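Local coordinates for single-stranded DNA-binding protein (Thermoanaerobacter tengcongensis, PDB 4GS3) that probably binds single-stranded DNA through its N-terminal OB-fold domain, the part of the longer primosome protein PriB modelled here, at residues V14-K19 with D50-T55; L24-S27 with E33-F36; F36-E41 with V72-Q77. All coordinates share one frame; numbering follows the deposited sequence.

Interaction 1: V14-K19 with D50-T55; sequences VTLVGK and DYLPIT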
ATOM      1  N   VAL A  14       9.974   2.098  -4.735  1.00 10.51           N
ATOM      2  CA  VAL A  14       8.729   2.269  -5.466  1.00  9.76           C
ATOM      3  C   VAL A  14       8.041   3.517  -4.930  1.00  9.97           C
ATOM      4  O   VAL A  14       7.901   3.658  -3.721  1.00 12.20           O
ATOM      5  CB  VAL A  14       7.779   1.062  -5.222  1.00 11.57           C
ATOM      6  CG1 VAL A  14       6.471   1.267  -6.034  1.00 13.53           C
ATOM      7  CG2 VAL A  14       8.465  -0.237  -5.612  1.00 12.67           C
ATOM      8  N   THR A  15       7.623   4.406  -5.818  1.00  9.22           N
ATOM      9  CA  THR A  15       6.780   5.562  -5.436  1.00  9.96           C
ATOM     10  C   THR A  15       5.501   5.467  -6.244  1.00  9.51           C
ATOM     11  O   THR A  15       5.542   5.348  -7.478  1.00 10.33           O
ATOM     12  CB  THR A  15       7.503   6.880  -5.658  1.00 13.68           C
ATOM     13  OG1 THR A  15       8.694   6.905  -4.871  1.00 19.36           O
ATOM     14  CG2 THR A  15       6.603   8.037  -5.211  1.00 17.25           C
ATOM     15  N   LEU A  16       4.366   5.583  -5.547  1.00  9.44           N
ATOM     16  CA  LEU A  16       3.042   5.510  -6.164  1.00  9.29           C
ATOM     17  C   LEU A  16       2.178   6.635  -5.633  1.00  9.68           C
ATOM     18  O   LEU A  16       2.227   6.938  -4.425  1.00 11.14           O
ATOM     19  CB  LEU A  16       2.356   4.193  -5.822  1.00 10.10           C
ATOM     20  CG  LEU A  16       3.111   2.918  -6.243  1.00 10.86           C
ATOM     21  CD1 LEU A  16       2.428   1.714  -5.655  1.00 12.48           C
ATOM     22  CD2 LEU A  16       3.215   2.782  -7.753  1.00 12.20           C
ATOM     23  N   VAL A  17       1.346   7.205  -6.490  1.00  9.04           N
ATOM     24  CA  VAL A  17       0.278   8.112  -6.062  1.00  9.29           C
ATOM     25  C   VAL A  17      -0.998   7.562  -6.629  1.00  9.56           C
ATOM     26  O   VAL A  17      -1.133   7.389  -7.846  1.00 10.75           O
ATOM     27  CB  VAL A  17       0.510   9.544  -6.545  1.00 10.85           C
ATOM     28  CG1 VAL A  17      -0.646  10.414  -6.024  1.00 12.71           C
ATOM     29  CG2 VAL A  17       1.847  10.095  -6.081  1.00 11.58           C
ATOM     30  N   GLY A  18      -1.967   7.255  -5.780  1.00  9.87           N
ATOM     31  CA  GLY A  18      -3.234   6.730  -6.253  1.00 10.37           C
ATOM     32  C   GLY A  18      -4.254   6.636  -5.136  1.00 10.43           C
ATOM     33  O   GLY A  18      -4.093   7.284  -4.082  1.00 11.47           O
ATOM     34  N   LYS A  19      -5.305   5.874  -5.376  1.00 10.71           N
ATOM     35  CA  LYS A  19      -6.415   5.794  -4.450  1.00 11.46           C
ATOM     36  C   LYS A  19      -6.567   4.400  -3.896  1.00 10.57           C
ATOM     37  O   LYS A  19      -6.415   3.391  -4.587  1.00 10.96           O
ATOM     38  CB  LYS A  19      -7.735   6.192  -5.135  1.00 15.32           C
ATOM     39  CG  LYS A  19      -7.791   7.717  -5.355  1.00 18.00           C
ATOM     40  CD  LYS A  19      -9.040   8.225  -5.950  1.00 22.78           C
ATOM     41  CE  LYS A  19      -8.943   9.699  -6.343  1.00 29.87           C
ATOM     42  NZ  LYS A  19     -10.345  10.156  -6.560  1.00 42.91           N
ATOM     43  N   ASP A  50      -3.608   0.881 -13.208  1.00 11.55           N
ATOM     44  CA  ASP A  50      -2.906  -0.240 -12.584  1.00 10.68           C
ATOM     45  C   ASP A  50      -3.447  -0.480 -11.199  1.00 10.12           C
ATOM     46  O   ASP A  50      -3.752   0.478 -10.483  1.00 11.93           O
ATOM     47  CB  ASP A  50      -1.399   0.025 -12.569  1.00 11.39           C
ATOM     48  CG  ASP A  50      -0.840   0.015 -13.979  1.00 12.09           C
ATOM     49  OD1 ASP A  50      -0.879  -1.073 -14.604  1.00 13.25           O
ATOM     50  OD2 ASP A  50      -0.364   1.075 -14.472  1.00 13.71           O
ATOM     51  N   TYR A  51      -3.594  -1.743 -10.837  1.00  9.70           N
ATOM     52  CA  TYR A  51      -4.112  -2.170  -9.564  1.00  9.81           C
ATOM     53  C   TYR A  51      -2.977  -2.880  -8.834  1.00  9.59           C
ATOM     54  O   TYR A  51      -2.561  -3.976  -9.231  1.00 10.85           O
ATOM     55  CB  TYR A  51      -5.320  -3.114  -9.729  1.00 11.00           C
ATOM     56  CG  TYR A  51      -6.446  -2.329 -10.364  1.00 11.86           C
ATOM     57  CD1 TYR A  51      -7.138  -1.393  -9.620  1.00 14.31           C
ATOM     58  CD2 TYR A  51      -6.812  -2.509 -11.673  1.00 15.79           C
ATOM     59  CE1 TYR A  51      -8.176  -0.654 -10.117  1.00 16.22           C
ATOM     60  CE2 TYR A  51      -7.855  -1.730 -12.248  1.00 18.74           C
ATOM     61  CZ  TYR A  51      -8.498  -0.820 -11.446  1.00 17.55           C
ATOM     62  OH  TYR A  51      -9.510  -0.038 -11.943  1.00 24.11           O
ATOM     63  N   LEU A  52      -2.439  -2.227  -7.806  1.00  9.79           N
ATOM     64  CA  LEU A  52      -1.160  -2.588  -7.243  1.00  9.32           C
ATOM     65  C   LEU A  52      -1.288  -2.989  -5.784  1.00  9.26           C
ATOM     66  O   LEU A  52      -1.992  -2.346  -5.019  1.00 10.02           O
ATOM     67  CB  LEU A  52      -0.150  -1.455  -7.391  1.00 10.30           C
ATOM     68  CG  LEU A  52       0.012  -0.993  -8.829  1.00 11.61           C
ATOM     69  CD1 LEU A  52       0.947   0.158  -8.965  1.00 13.53           C
ATOM     70  CD2 LEU A  52       0.482  -2.112  -9.753  1.00 12.47           C
ATOM     71  N   PRO A  53      -0.598  -4.056  -5.392  1.00  9.59           N
ATOM     72  CA  PRO A  53      -0.689  -4.557  -4.004  1.00  9.93           C
ATOM     73  C   PRO A  53       0.214  -3.793  -3.066  1.00  9.56           C
ATOM     74  O   PRO A  53       1.405  -3.592  -3.340  1.00 10.86           O
ATOM     75  CB  PRO A  53      -0.186  -5.979  -4.159  1.00 11.55           C
ATOM     76  CG  PRO A  53       0.860  -5.881  -5.257  1.00 12.03           C
ATOM     77  CD  PRO A  53       0.262  -4.903  -6.221  1.00 10.26           C
ATOM     78  N   ILE A  54      -0.358  -3.366  -1.947  1.00  9.56           N
ATOM     79  CA  ILE A  54       0.353  -2.674  -0.902  1.00  9.37           C
ATOM     80  C   ILE A  54       0.242  -3.489   0.405  1.00  9.72           C
ATOM     81  O   ILE A  54      -0.816  -4.044   0.698  1.00 11.38           O
ATOM     82  CB  ILE A  54      -0.213  -1.261  -0.646  1.00  9.76           C
ATOM     83  CG1 ILE A  54      -0.507  -0.486  -1.938  1.00 10.43           C
ATOM     84  CG2 ILE A  54       0.691  -0.478   0.272  1.00 11.93           C
ATOM     85  CD1 ILE A  54       0.668  -0.233  -2.850  1.00 11.40           C
ATOM     86  N   THR A  55       1.298  -3.475   1.190  1.00  9.94           N
ATOM     87  CA  THR A  55       1.310  -4.003   2.551  1.00 11.07           C
ATOM     88  C   THR A  55       1.782  -2.909   3.466  1.00 10.81           C
ATOM     89  O   THR A  55       2.783  -2.251   3.154  1.00 12.54           O
ATOM     90  CB  THR A  55       2.185  -5.243   2.670  1.00 12.67           C
ATOM     91  OG1 THR A  55       1.646  -6.271   1.827  1.00 14.14           O
ATOM     92  CG2 THR A  55       2.318  -5.729   4.122  1.00 17.02           C
TER
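Leu16 meets Leu52 and Ile54 through methyl groups alone, its two branches sharing the work inside the OB-fold barrel, between strands that are not paired with each other. CD2 of Leu16 lies 3.7 Å from CD1 of Leu52, and the same Leu52 methyl sits 3.9 Å from CD1 of Leu16, so it is held against both ends of the Leu16 fork. CD1 of Leu16 also rests 3.8 Å from CD1 of Ile54, where the two side chains run antiparallel alongside each other. In Leu16 and Leu52 CG stands anti to the carbonyl carbon (chi1 -58° and -55°), and a nearly extended chi2 carries one methyl of each onward. Ile54 gets there differently: its CB does not aim at residues 14-19, and CD1 at the end of the longer branch makes the approach. The CA atoms of Leu16 and Leu52 are 9.2 Å apart, and no hydrogen bond passes between the segments. Each strand is instead positioned by its sheet neighbours: Leu16 pairs through its backbone with Ile74, Asp50 with Val42. Leu40 touches both Leu16 and Ile54, extending the apolar cluster towards strand 33-43, while Val97 of strand 93-105 packs against Ile54 from the adjoining parallel strand.

Interaction 2: L24-S27 with E33-F36; sequences LEFS and EKFF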
ATOM      1  N   LEU A  24      -8.333  -1.967   3.613  1.00 14.79           N
ATOM      2  CA  LEU A  24      -7.255  -2.611   4.376  1.00 15.53           C
ATOM      3  C   LEU A  24      -7.780  -3.894   4.992  1.00 15.72           C
ATOM      4  O   LEU A  24      -8.777  -3.943   5.703  1.00 21.97           O
ATOM      5  CB  LEU A  24      -6.685  -1.678   5.436  1.00 17.28           C
ATOM      6  CG  LEU A  24      -5.481  -0.827   4.949  1.00 18.04           C
ATOM      7  CD1 LEU A  24      -5.997   0.135   3.892  1.00 17.88           C
ATOM      8  CD2 LEU A  24      -4.831  -0.171   6.141  1.00 21.94           C
ATOM      9  N   GLU A  25      -7.098  -4.994   4.710  1.00 15.61           N
ATOM     10  CA  GLU A  25      -7.516  -6.308   5.179  1.00 17.77           C
ATOM     11  C   GLU A  25      -6.391  -6.802   6.036  1.00 18.03           C
ATOM     12  O   GLU A  25      -5.228  -6.811   5.609  1.00 18.58           O
ATOM     13  CB  GLU A  25      -7.829  -7.210   3.986  1.00 20.49           C
ATOM     14  CG  GLU A  25      -9.104  -6.746   3.263  1.00 27.83           C
ATOM     15  CD  GLU A  25      -9.734  -7.435   2.077  1.00 29.91           C
ATOM     16  OE1 GLU A  25      -9.177  -8.550   1.791  1.00 36.70           O
ATOM     17  OE2 GLU A  25     -10.770  -6.991   1.399  1.00 31.99           O
ATOM     18  N   PHE A  26      -6.695  -7.196   7.225  1.00 22.38           N
ATOM     19  CA  PHE A  26      -5.690  -7.718   8.134  1.00 24.45           C
ATOM     20  C   PHE A  26      -5.041  -8.906   7.489  1.00 26.18           C
ATOM     21  O   PHE A  26      -5.739  -9.805   7.007  1.00 35.65           O
ATOM     22  CB  PHE A  26      -6.427  -8.044   9.454  1.00 31.42           C
ATOM     23  CG  PHE A  26      -5.480  -8.711  10.418  1.00 36.13           C
ATOM     24  CD1 PHE A  26      -4.546  -7.946  11.114  1.00 38.30           C
ATOM     25  CD2 PHE A  26      -5.504 -10.064  10.608  1.00 41.76           C
ATOM     26  CE1 PHE A  26      -3.690  -8.556  11.986  1.00 40.78           C
ATOM     27  CE2 PHE A  26      -4.650 -10.669  11.521  1.00 43.99           C
ATOM     28  CZ  PHE A  26      -3.731  -9.927  12.231  1.00 43.56           C
ATOM     29  N   SER A  27      -3.710  -8.937   7.468  1.00 29.30           N
ATOM     30  CA  SER A  27      -3.105 -10.187   7.014  1.00 33.54           C
ATOM     31  C   SER A  27      -2.722 -11.004   8.250  1.00 35.65           C
ATOM     32  O   SER A  27      -3.288 -12.061   8.520  1.00 41.22           O
ATOM     33  CB  SER A  27      -1.864  -9.968   6.167  1.00 35.84           C
ATOM     34  OG  SER A  27      -0.982  -9.043   6.757  1.00 44.80           O
ATOM     35  N   GLU A  33       2.866  -6.883  16.108  1.00 17.65           N
ATOM     36  CA  GLU A  33       2.659  -5.829  15.097  1.00 18.20           C
ATOM     37  C   GLU A  33       1.683  -6.280  14.030  1.00 18.57           C
ATOM     38  O   GLU A  33       1.836  -7.322  13.425  1.00 21.32           O
ATOM     39  CB  GLU A  33       4.052  -5.473  14.504  1.00 20.77           C
ATOM     40  CG  GLU A  33       3.985  -4.297  13.512  1.00 23.18           C
ATOM     41  CD  GLU A  33       5.300  -3.860  12.924  1.00 25.80           C
ATOM     42  OE1 GLU A  33       6.392  -4.440  13.236  1.00 30.37           O
ATOM     43  OE2 GLU A  33       5.402  -2.888  12.141  1.00 27.04           O
ATOM     44  N   LYS A  34       0.669  -5.498  13.727  1.00 18.34           N
ATOM     45  CA  LYS A  34      -0.404  -5.822  12.786  1.00 18.23           C
ATOM     46  C   LYS A  34      -0.058  -5.260  11.394  1.00 16.93           C
ATOM     47  O   LYS A  34       0.318  -4.089  11.259  1.00 19.05           O
ATOM     48  CB  LYS A  34      -1.735  -5.257  13.240  1.00 21.36           C
ATOM     49  CG  LYS A  34      -2.214  -5.722  14.614  1.00 27.24           C
ATOM     50  CD  LYS A  34      -3.419  -4.887  15.062  1.00 34.64           C
ATOM     51  CE  LYS A  34      -4.277  -5.566  16.129  1.00 38.94           C
ATOM     52  NZ  LYS A  34      -3.581  -5.590  17.451  1.00 44.71           N
ATOM     53  N   PHE A  35      -0.192  -6.093  10.379  1.00 16.55           N
ATOM     54  CA  PHE A  35      -0.010  -5.758   9.002  1.00 15.48           C
ATOM     55  C   PHE A  35      -1.335  -5.937   8.243  1.00 15.33           C
ATOM     56  O   PHE A  35      -2.127  -6.847   8.502  1.00 20.14           O
ATOM     57  CB  PHE A  35       1.129  -6.572   8.346  1.00 18.74           C
ATOM     58  CG  PHE A  35       2.492  -6.175   8.888  1.00 19.48           C
ATOM     59  CD1 PHE A  35       2.910  -6.714  10.108  1.00 22.88           C
ATOM     60  CD2 PHE A  35       3.292  -5.281   8.201  1.00 21.00           C
ATOM     61  CE1 PHE A  35       4.141  -6.357  10.609  1.00 26.49           C
ATOM     62  CE2 PHE A  35       4.516  -4.939   8.737  1.00 23.89           C
ATOM     63  CZ  PHE A  35       4.928  -5.450   9.940  1.00 27.61           C
ATOM     64  N   PHE A  36      -1.480  -5.057   7.260  1.00 14.01           N
ATOM     65  CA  PHE A  36      -2.656  -5.003   6.425  1.00 13.65           C
ATOM     66  C   PHE A  36      -2.243  -4.975   4.945  1.00 13.10           C
ATOM     67  O   PHE A  36      -1.222  -4.378   4.609  1.00 15.25           O
ATOM     68  CB  PHE A  36      -3.446  -3.760   6.707  1.00 14.65           C
ATOM     69  CG  PHE A  36      -3.963  -3.716   8.132  1.00 16.09           C
ATOM     70  CD1 PHE A  36      -3.115  -3.290   9.143  1.00 18.27           C
ATOM     71  CD2 PHE A  36      -5.216  -4.122   8.422  1.00 17.72           C
ATOM     72  CE1 PHE A  36      -3.550  -3.268  10.442  1.00 22.48           C
ATOM     73  CE2 PHE A  36      -5.684  -4.063   9.745  1.00 23.29           C
ATOM     74  CZ  PHE A  36      -4.846  -3.646  10.733  1.00 24.62           C
TER
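A beta hairpin formed by strands 25-30 and 33-43 brings Phe26 opposite Phe36 as an antiparallel non-hydrogen-bonded pair, their CA atoms 4.4 Å apart. Both side chains leave the sheet on the same face, and the rings meet T-shaped: the edge of Phe26 is directed at the face of Phe36, with centroids 5.9 Å apart and planes at 76°. Phe26 has CG anti to its own N (chi1 175°), whereas in Phe36 it is the carbonyl carbon that CG opposes; the two rings leave their strands differently. The far part of the Phe26 edge continues along the hairpin to Lys34, whose CB lies 4.0 Å from CE1 of Phe26.

Between the strands, the backbone makes the bonds. Ser27 N donates to Phe35 O over 2.8 Å in a nearly straight bond, 171° at the hydrogen, although the donor is tilted out of the carbonyl plane. On the Glu25 side, a CA-H...O contact runs from Phe36 CA to Glu25 O at 3.2 Å. Glu25 and Asn37 add a backbone hydrogen bond at one end of this short ladder, Phe35 and His28 another. In the OB fold of the SSB family this hairpin belongs to the meandering antiparallel part of the barrel, and here it lies towards the surface, some 11 Å from the centre of the chain to the centre of the contact. Leu24, just before strand 25-30, turns inward: its side chain lies roughly perpendicular to that of Phe36, CD2 of Leu24 packing 3.9 Å from CB of Phe36. Leu24 also touches Phe38, Ile56, Phe61 and Leu66, which continues the apolar contact from the hairpin towards the barrel.

Interaction 3: F36-E41 with V72-Q77; sequences FNFILE and VKIEGQ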
ATOM      1  N   PHE A  36      -1.480  -5.057   7.260  1.00 14.01           N
ATOM      2  CA  PHE A  36      -2.656  -5.003   6.425  1.00 13.65           C
ATOM      3  C   PHE A  36      -2.243  -4.975   4.945  1.00 13.10           C
ATOM      4  O   PHE A  36      -1.222  -4.378   4.609  1.00 15.25           O
ATOM      5  CB  PHE A  36      -3.446  -3.760   6.707  1.00 14.65           C
ATOM      6  CG  PHE A  36      -3.963  -3.716   8.132  1.00 16.09           C
ATOM      7  CD1 PHE A  36      -3.115  -3.290   9.143  1.00 18.27           C
ATOM      8  CD2 PHE A  36      -5.216  -4.122   8.422  1.00 17.72           C
ATOM      9  CE1 PHE A  36      -3.550  -3.268  10.442  1.00 22.48           C
ATOM     10  CE2 PHE A  36      -5.684  -4.063   9.745  1.00 23.29           C
ATOM     11  CZ  PHE A  36      -4.846  -3.646  10.733  1.00 24.62           C
ATOM     12  N   ASN A  37      -3.042  -5.582   4.117  1.00 12.85           N
ATOM     13  CA  ASN A  37      -2.885  -5.524   2.680  1.00 12.69           C
ATOM     14  C   ASN A  37      -4.034  -4.742   2.071  1.00 11.56           C
ATOM     15  O   ASN A  37      -5.165  -4.807   2.566  1.00 13.92           O
ATOM     16  CB  ASN A  37      -2.985  -6.959   2.111  1.00 15.42           C
ATOM     17  CG  ASN A  37      -1.845  -7.859   2.486  1.00 16.56           C
ATOM     18  OD1 ASN A  37      -0.676  -7.487   2.485  1.00 20.43           O
ATOM     19  ND2 ASN A  37      -2.175  -9.097   2.792  1.00 22.43           N
ATOM     20  N   PHE A  38      -3.787  -4.037   0.966  1.00 10.75           N
ATOM     21  CA  PHE A  38      -4.844  -3.394   0.221  1.00 10.57           C
ATOM     22  C   PHE A  38      -4.359  -3.190  -1.213  1.00  9.74           C
ATOM     23  O   PHE A  38      -3.166  -3.241  -1.483  1.00 11.18           O
ATOM     24  CB  PHE A  38      -5.302  -2.084   0.844  1.00 11.48           C
ATOM     25  CG  PHE A  38      -4.316  -0.968   0.844  1.00 11.46           C
ATOM     26  CD1 PHE A  38      -3.355  -0.856   1.832  1.00 12.86           C
ATOM     27  CD2 PHE A  38      -4.349   0.001  -0.139  1.00 11.94           C
ATOM     28  CE1 PHE A  38      -2.480   0.198   1.879  1.00 13.70           C
ATOM     29  CE2 PHE A  38      -3.471   1.069  -0.106  1.00 12.92           C
ATOM     30  CZ  PHE A  38      -2.550   1.161   0.918  1.00 14.09           C
ATOM     31  N   ILE A  39      -5.290  -2.889  -2.117  1.00  9.86           N
ATOM     32  CA  ILE A  39      -4.962  -2.565  -3.488  1.00  9.28           C
ATOM     33  C   ILE A  39      -5.075  -1.075  -3.723  1.00  9.20           C
ATOM     34  O   ILE A  39      -6.043  -0.442  -3.291  1.00 10.14           O
ATOM     35  CB  ILE A  39      -5.935  -3.312  -4.430  1.00 10.21           C
ATOM     36  CG1 ILE A  39      -5.847  -4.830  -4.212  1.00 11.33           C
ATOM     37  CG2 ILE A  39      -5.702  -2.923  -5.898  1.00 11.16           C
ATOM     38  CD1 ILE A  39      -4.475  -5.424  -4.361  1.00 13.40           C
ATOM     39  N   LEU A  40      -4.078  -0.527  -4.409  1.00  9.04           N
ATOM     40  CA  LEU A  40      -4.034   0.873  -4.801  1.00  9.09           C
ATOM     41  C   LEU A  40      -4.329   0.970  -6.288  1.00  9.39           C
ATOM     42  O   LEU A  40      -3.695   0.267  -7.087  1.00 11.00           O
ATOM     43  CB  LEU A  40      -2.640   1.451  -4.481  1.00  9.81           C
ATOM     44  CG  LEU A  40      -2.539   2.971  -4.550  1.00 10.02           C
ATOM     45  CD1 LEU A  40      -3.191   3.595  -3.339  1.00 11.42           C
ATOM     46  CD2 LEU A  40      -1.080   3.389  -4.694  1.00 11.31           C
ATOM     47  N   GLU A  41      -5.245   1.858  -6.678  1.00  9.55           N
ATOM     48  CA  GLU A  41      -5.507   2.155  -8.081  1.00  9.93           C
ATOM     49  C   GLU A  41      -4.668   3.342  -8.499  1.00  9.69           C
ATOM     50  O   GLU A  41      -4.799   4.439  -7.922  1.00 11.34           O
ATOM     51  CB  GLU A  41      -6.998   2.460  -8.279  1.00 12.46           C
ATOM     52  CG  GLU A  41      -7.402   2.790  -9.685  1.00 16.35           C
ATOM     53  CD  GLU A  41      -8.864   3.197  -9.769  1.00 21.07           C
ATOM     54  OE1 GLU A  41      -9.165   4.243  -9.152  1.00 27.90           O
ATOM     55  OE2 GLU A  41      -9.634   2.472 -10.419  1.00 25.26           O
ATOM     56  N   VAL A  72      -3.444   8.737  -1.701  1.00 10.46           N
ATOM     57  CA  VAL A  72      -2.209   8.617  -0.943  1.00  9.97           C
ATOM     58  C   VAL A  72      -1.018   8.678  -1.895  1.00 10.07           C
ATOM     59  O   VAL A  72      -1.088   8.313  -3.057  1.00 11.53           O
ATOM     60  CB  VAL A  72      -2.162   7.328  -0.126  1.00 11.60           C
ATOM     61  CG1 VAL A  72      -3.227   7.279   0.919  1.00 14.15           C
ATOM     62  CG2 VAL A  72      -2.251   6.081  -1.007  1.00 13.04           C
ATOM     63  N   LYS A  73       0.097   9.112  -1.313  1.00  9.99           N
ATOM     64  CA  LYS A  73       1.422   8.892  -1.891  1.00  9.76           C
ATOM     65  C   LYS A  73       2.125   7.870  -1.013  1.00 10.07           C
ATOM     66  O   LYS A  73       2.203   8.055   0.220  1.00 11.61           O
ATOM     67  CB  LYS A  73       2.232  10.160  -1.968  1.00 10.98           C
ATOM     68  CG  LYS A  73       3.606   9.983  -2.565  1.00 11.90           C
ATOM     69  CD  LYS A  73       4.359  11.270  -2.704  1.00 15.79           C
ATOM     70  CE  LYS A  73       5.686  11.114  -3.342  1.00 15.32           C
ATOM     71  NZ  LYS A  73       6.515  12.353  -3.354  1.00 19.54           N
ATOM     72  N   ILE A  74       2.656   6.811  -1.613  1.00  9.93           N
ATOM     73  CA  ILE A  74       3.349   5.756  -0.934  1.00 10.34           C
ATOM     74  C   ILE A  74       4.754   5.642  -1.459  1.00 10.48           C
ATOM     75  O   ILE A  74       4.955   5.674  -2.690  1.00 12.15           O
ATOM     76  CB  ILE A  74       2.647   4.402  -1.104  1.00 11.81           C
ATOM     77  CG1 ILE A  74       1.251   4.480  -0.452  1.00 15.22           C
ATOM     78  CG2 ILE A  74       3.410   3.228  -0.581  1.00 14.68           C
ATOM     79  CD1 ILE A  74       0.353   3.354  -0.777  1.00 16.98           C
ATOM     80  N   GLU A  75       5.719   5.479  -0.574  1.00 10.84           N
ATOM     81  CA  GLU A  75       7.042   5.035  -0.908  1.00 11.06           C
ATOM     82  C   GLU A  75       7.246   3.684  -0.247  1.00 10.53           C
ATOM     83  O   GLU A  75       6.933   3.517   0.929  1.00 11.29           O
ATOM     84  CB  GLU A  75       8.184   5.964  -0.484  1.00 14.18           C
ATOM     85  CG  GLU A  75       9.522   5.576  -1.177  1.00 17.72           C
ATOM     86  CD  GLU A  75      10.333   4.435  -0.650  1.00 18.11           C
ATOM     87  OE1 GLU A  75      11.086   3.770  -1.399  1.00 22.16           O
ATOM     88  OE2 GLU A  75      10.188   4.118   0.569  1.00 19.06           O
ATOM     89  N   GLY A  76       7.854   2.733  -0.944  1.00 11.08           N
ATOM     90  CA  GLY A  76       8.150   1.464  -0.350  1.00 11.66           C
ATOM     91  C   GLY A  76       9.066   0.605  -1.195  1.00 10.90           C
ATOM     92  O   GLY A  76       9.662   1.059  -2.128  1.00 15.78           O
ATOM     93  N   GLN A  77       9.158  -0.626  -0.775  1.00 11.30           N
ATOM     94  CA  GLN A  77      10.068  -1.614  -1.317  1.00 11.65           C
ATOM     95  C   GLN A  77       9.253  -2.665  -2.041  1.00 10.39           C
ATOM     96  O   GLN A  77       8.272  -3.168  -1.454  1.00 12.26           O
ATOM     97  CB  GLN A  77      10.831  -2.278  -0.171  1.00 13.69           C
ATOM     98  CG  GLN A  77      11.963  -3.206  -0.520  1.00 14.65           C
ATOM     99  CD  GLN A  77      12.678  -3.731   0.720  1.00 16.96           C
ATOM    100  OE1 GLN A  77      12.016  -4.157   1.665  1.00 26.46           O
ATOM    101  NE2 GLN A  77      13.966  -3.625   0.752  1.00 18.74           N
TER
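Strands 36-41 and 72-77 run at 113° to each other with their axes 9.8 Å apart at closest approach, too far for backbone pairing. They belong to the two strands that flank strand 14-20 in the OB-fold barrel, and four buried apolar side chains meet across its interior. Leu40 brings both branches: CD1 lies only 3.5 Å from CG2 of Val72, the tightest approach here, while CD2 comes to 4.2 Å from CD1 of Ile74. Leu40 and Ile74 meet end to end, methyl against methyl, whereas Leu40 and Val72 pass at a slant. With CG opposite the backbone N (chi1 -167°), the Leu40 fork is turned so that each methyl faces a different partner. Phe38 and Ile74 come at each other head-on from their own strands; the Phe38 ring is carried inward by chi1 of 67°, which places CG between N and the carbonyl carbon. Ile102 touches both Val72 and Ile74, and Ile54 packs against Phe38 and Leu40, so strands 93-105 and 49-57 also supply residues to this core. One methyl of Ile74 joins the two halves of the contact: CD1, which meets Leu40, also lies 4.0 Å from CZ at the far end of the Phe38 ring.

Interactions 1 and 3 have centres about 4 Å apart and are two crossings of one barrel interior; their segments alternate along the chain, 14-19, 36-41, 50-55, 72-77. Antiparallel pairing of strand 14-20 with both 33-43 and 71-82 ties them into the same curled sheet, and Thr55 OG1 lies 2.7 Å from Asn37 OD1 in a hydrogen bond between them. Interaction 2 is nested within the loop closed by interaction 1, its centre about 16 Å from that of interaction 1 and 13 Å from that of interaction 3. It shares Phe36 with interaction 3, making strand 33-43 a continuous path from outer hairpin to core of this SSB-family OB-fold domain, whose DNA-binding role is inferred from the family.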